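Local structure of endo-pectate lyase (Erwinia chrysanthemi, 3B4N) at residues 307-313 / 324-329. The protein probably cleaves polygalacturonate and methylated pectins internally by calcium-dependent beta-elimination, leaving unsaturated galacturonosyl ends. Sequence-based numbering, arbitrary orientation.
Sequences PVCEEFK and KYGEKW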
loop_
_atom_site.group_PDB
_atom_site.type_symbol
_atom_site.label_atom_id
_atom_site.label_comp_id
_atom_site.label_asym_id
_atom_site.label_seq_id
_atom_site.Cartn_x
_atom_site.Cartn_y
_atom_site.Cartn_z
ATOM N N PRO A 307 -1.112 14.564 -11.623
ATOM C CA PRO A 307 -2.570 14.674 -11.663
ATOM C C PRO A 307 -3.059 13.619 -10.664
ATOM O O PRO A 307 -2.440 12.558 -10.524
ATOM C CB PRO A 307 -2.911 14.333 -13.117
ATOM C CG PRO A 307 -1.735 13.563 -13.606
ATOM C CD PRO A 307 -0.560 14.221 -12.944
ATOM N N VAL A 308 -4.141 13.906 -9.955
ATOM C CA VAL A 308 -4.636 12.963 -8.959
ATOM C C VAL A 308 -5.681 12.022 -9.551
ATOM O O VAL A 308 -5.375 10.863 -9.835
ATOM C CB VAL A 308 -5.160 13.739 -7.725
ATOM C CG1 VAL A 308 -5.729 12.787 -6.684
ATOM C CG2 VAL A 308 -4.001 14.537 -7.123
ATOM N N CYS A 309 -6.893 12.507 -9.775
ATOM C CA CYS A 309 -7.936 11.652 -10.340
ATOM C C CYS A 309 -8.134 11.966 -11.810
ATOM O O CYS A 309 -8.347 13.116 -12.182
ATOM C CB CYS A 309 -9.248 11.866 -9.590
ATOM S SG CYS A 309 -10.618 10.729 -9.996
ATOM N N GLU A 310 -8.046 10.945 -12.652
ATOM C CA GLU A 310 -8.241 11.135 -14.082
ATOM C C GLU A 310 -9.406 10.283 -14.540
ATOM O O GLU A 310 -9.572 9.143 -14.090
ATOM C CB GLU A 310 -6.979 10.755 -14.862
ATOM C CG GLU A 310 -5.777 11.637 -14.534
ATOM C CD GLU A 310 -4.543 11.275 -15.325
ATOM O OE1 GLU A 310 -4.220 10.075 -15.416
ATOM O OE2 GLU A 310 -3.889 12.198 -15.856
ATOM N N GLU A 311 -10.224 10.852 -15.420
ATOM C CA GLU A 311 -11.385 10.153 -15.966
ATOM C C GLU A 311 -11.051 9.562 -17.326
ATOM O O GLU A 311 -10.350 10.184 -18.129
ATOM C CB GLU A 311 -12.576 11.109 -16.073
ATOM C CG GLU A 311 -13.154 11.445 -14.704
ATOM C CD GLU A 311 -14.321 12.411 -14.732
ATOM O OE1 GLU A 311 -14.901 12.641 -13.651
ATOM O OE2 GLU A 311 -14.663 12.946 -15.808
ATOM N N PHE A 312 -11.538 8.343 -17.548
ATOM C CA PHE A 312 -11.318 7.592 -18.785
ATOM C C PHE A 312 -12.618 6.969 -19.242
ATOM O O PHE A 312 -13.608 6.953 -18.512
ATOM C CB PHE A 312 -10.381 6.408 -18.543
ATOM C CG PHE A 312 -8.989 6.777 -18.161
ATOM C CD1 PHE A 312 -7.980 6.809 -19.117
ATOM C CD2 PHE A 312 -8.670 7.044 -16.833
ATOM C CE1 PHE A 312 -6.672 7.096 -18.764
ATOM C CE2 PHE A 312 -7.364 7.334 -16.464
ATOM C CZ PHE A 312 -6.359 7.361 -17.428
ATOM N N LYS A 313 -12.584 6.427 -20.456
ATOM C CA LYS A 313 -13.714 5.694 -20.995
ATOM C C LYS A 313 -13.217 4.255 -20.987
ATOM O O LYS A 313 -12.185 3.955 -21.584
ATOM C CB LYS A 313 -14.024 6.094 -22.439
ATOM C CG LYS A 313 -15.260 5.376 -22.996
ATOM C CD LYS A 313 -15.412 5.572 -24.503
ATOM C CE LYS A 313 -14.369 4.779 -25.266
ATOM N NZ LYS A 313 -14.544 4.901 -26.747
ATOM N N LYS A 324 -8.817 8.873 -22.761
ATOM C CA LYS A 324 -8.432 9.573 -21.540
ATOM C C LYS A 324 -9.020 10.976 -21.608
ATOM O O LYS A 324 -8.724 11.726 -22.540
ATOM C CB LYS A 324 -6.911 9.658 -21.438
ATOM C CG LYS A 324 -6.410 10.293 -20.151
ATOM C CD LYS A 324 -4.899 10.413 -20.172
ATOM C CE LYS A 324 -4.367 10.993 -18.880
ATOM N NZ LYS A 324 -2.879 11.071 -18.932
ATOM N N TYR A 325 -9.846 11.333 -20.627
ATOM C CA TYR A 325 -10.474 12.655 -20.615
ATOM C C TYR A 325 -9.676 13.697 -19.829
ATOM O O TYR A 325 -9.804 14.897 -20.072
ATOM C CB TYR A 325 -11.893 12.554 -20.055
ATOM C CG TYR A 325 -12.794 11.626 -20.846
ATOM C CD1 TYR A 325 -13.393 10.518 -20.246
ATOM C CD2 TYR A 325 -13.065 11.869 -22.193
ATOM C CE1 TYR A 325 -14.243 9.678 -20.967
ATOM C CE2 TYR A 325 -13.905 11.036 -22.921
ATOM C CZ TYR A 325 -14.494 9.942 -22.306
ATOM O OH TYR A 325 -15.330 9.111 -23.030
ATOM N N GLY A 326 -8.865 13.239 -18.882
ATOM C CA GLY A 326 -8.043 14.158 -18.111
ATOM C C GLY A 326 -8.300 14.208 -16.618
ATOM O O GLY A 326 -9.217 13.561 -16.100
ATOM N N GLU A 327 -7.471 14.987 -15.927
ATOM C CA GLU A 327 -7.599 15.160 -14.485
ATOM C C GLU A 327 -8.827 15.996 -14.159
ATOM O O GLU A 327 -9.098 17.008 -14.813
ATOM C CB GLU A 327 -6.359 15.837 -13.907
ATOM C CG GLU A 327 -6.514 16.183 -12.429
ATOM C CD GLU A 327 -5.245 16.727 -11.807
ATOM O OE1 GLU A 327 -4.491 17.431 -12.509
ATOM O OE2 GLU A 327 -5.010 16.462 -10.607
ATOM N N LYS A 328 -9.562 15.566 -13.142
ATOM C CA LYS A 328 -10.780 16.241 -12.719
ATOM C C LYS A 328 -10.817 16.422 -11.211
ATOM O O LYS A 328 -10.204 15.652 -10.458
ATOM C CB LYS A 328 -12.009 15.423 -13.115
ATOM C CG LYS A 328 -12.065 14.987 -14.567
ATOM C CD LYS A 328 -12.230 16.165 -15.510
ATOM C CE LYS A 328 -12.400 15.667 -16.935
ATOM N NZ LYS A 328 -12.507 16.786 -17.914
ATOM N N TRP A 329 -11.558 17.436 -10.780
ATOM C CA TRP A 329 -11.741 17.724 -9.366
ATOM C C TRP A 329 -13.221 17.924 -9.119
ATOM O O TRP A 329 -13.921 18.504 -9.946
ATOM C CB TRP A 329 -11.023 19.007 -8.946
ATOM C CG TRP A 329 -9.558 19.005 -9.152
ATOM C CD1 TRP A 329 -8.887 19.461 -10.246
ATOM C CD2 TRP A 329 -8.566 18.544 -8.232
ATOM N NE1 TRP A 329 -7.535 19.322 -10.064
ATOM C CE2 TRP A 329 -7.308 18.760 -8.835
ATOM C CE3 TRP A 329 -8.618 17.968 -6.952
ATOM C CZ2 TRP A 329 -6.107 18.424 -8.206
ATOM C CZ3 TRP A 329 -7.423 17.633 -6.325
ATOM C CH2 TRP A 329 -6.183 17.862 -6.954
HETATM O O HOH W 1 -7.702 15.248 -9.315
HETATM O O HOH W 2 -2.678 8.398 -17.030
HETATM O O HOH W 3 -1.542 11.707 -16.808
#
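Glu311 faces both Tyr325 and Gly326 in a classic beta bulge of the antiparallel hairpin 309-313/323-327, which closes one edge of a sheet in the right-handed parallel beta-helix. Glu311 O takes the N-H of Tyr325 at 2.8 Å and, weakly, that of Gly326, while Glu311 N donates to Gly326 O. Gly326 has backbone angles (118°/175°) at which a CB would press on the preceding carbonyl.

On the face with Glu310 and Phe312, the fully extended Lys324 leaves with CG anti to its backbone N (chi1 -176°) and runs beside the Phe312 ring, its CG 3.5 Å from Phe312 CE1. Its ammonium then reaches Glu310, Lys324 NZ lying 3.4 Å from Glu310 OE2 in a salt bridge; a water bound to both of those atoms gives the ion pair a second link.

Across the sheet, Glu311 sends its carboxylate past the bent Lys328 chain at about a right angle, CD 3.4 Å from Lys328 CG; its OE2 forms a salt bridge with Arg285 and its OE1 a hydrogen bond with Thr331. Tyr325 lies obliquely along the 312-313 backbone, its OH 3.3 Å from Lys313 CB. Beyond the paired strands Val308 CG2 touches Trp329 CH2, while Cys309, in strand 309-313, is disulfide-bonded to Cys334. The extended Glu327 brings its carboxylate against Pro307 CA and CB, where its OE2 accepts Val308 N at 2.8 Å from above the carboxylate plane and also accepts from a water that donates to Lys328 O and accepts from Cys309 N.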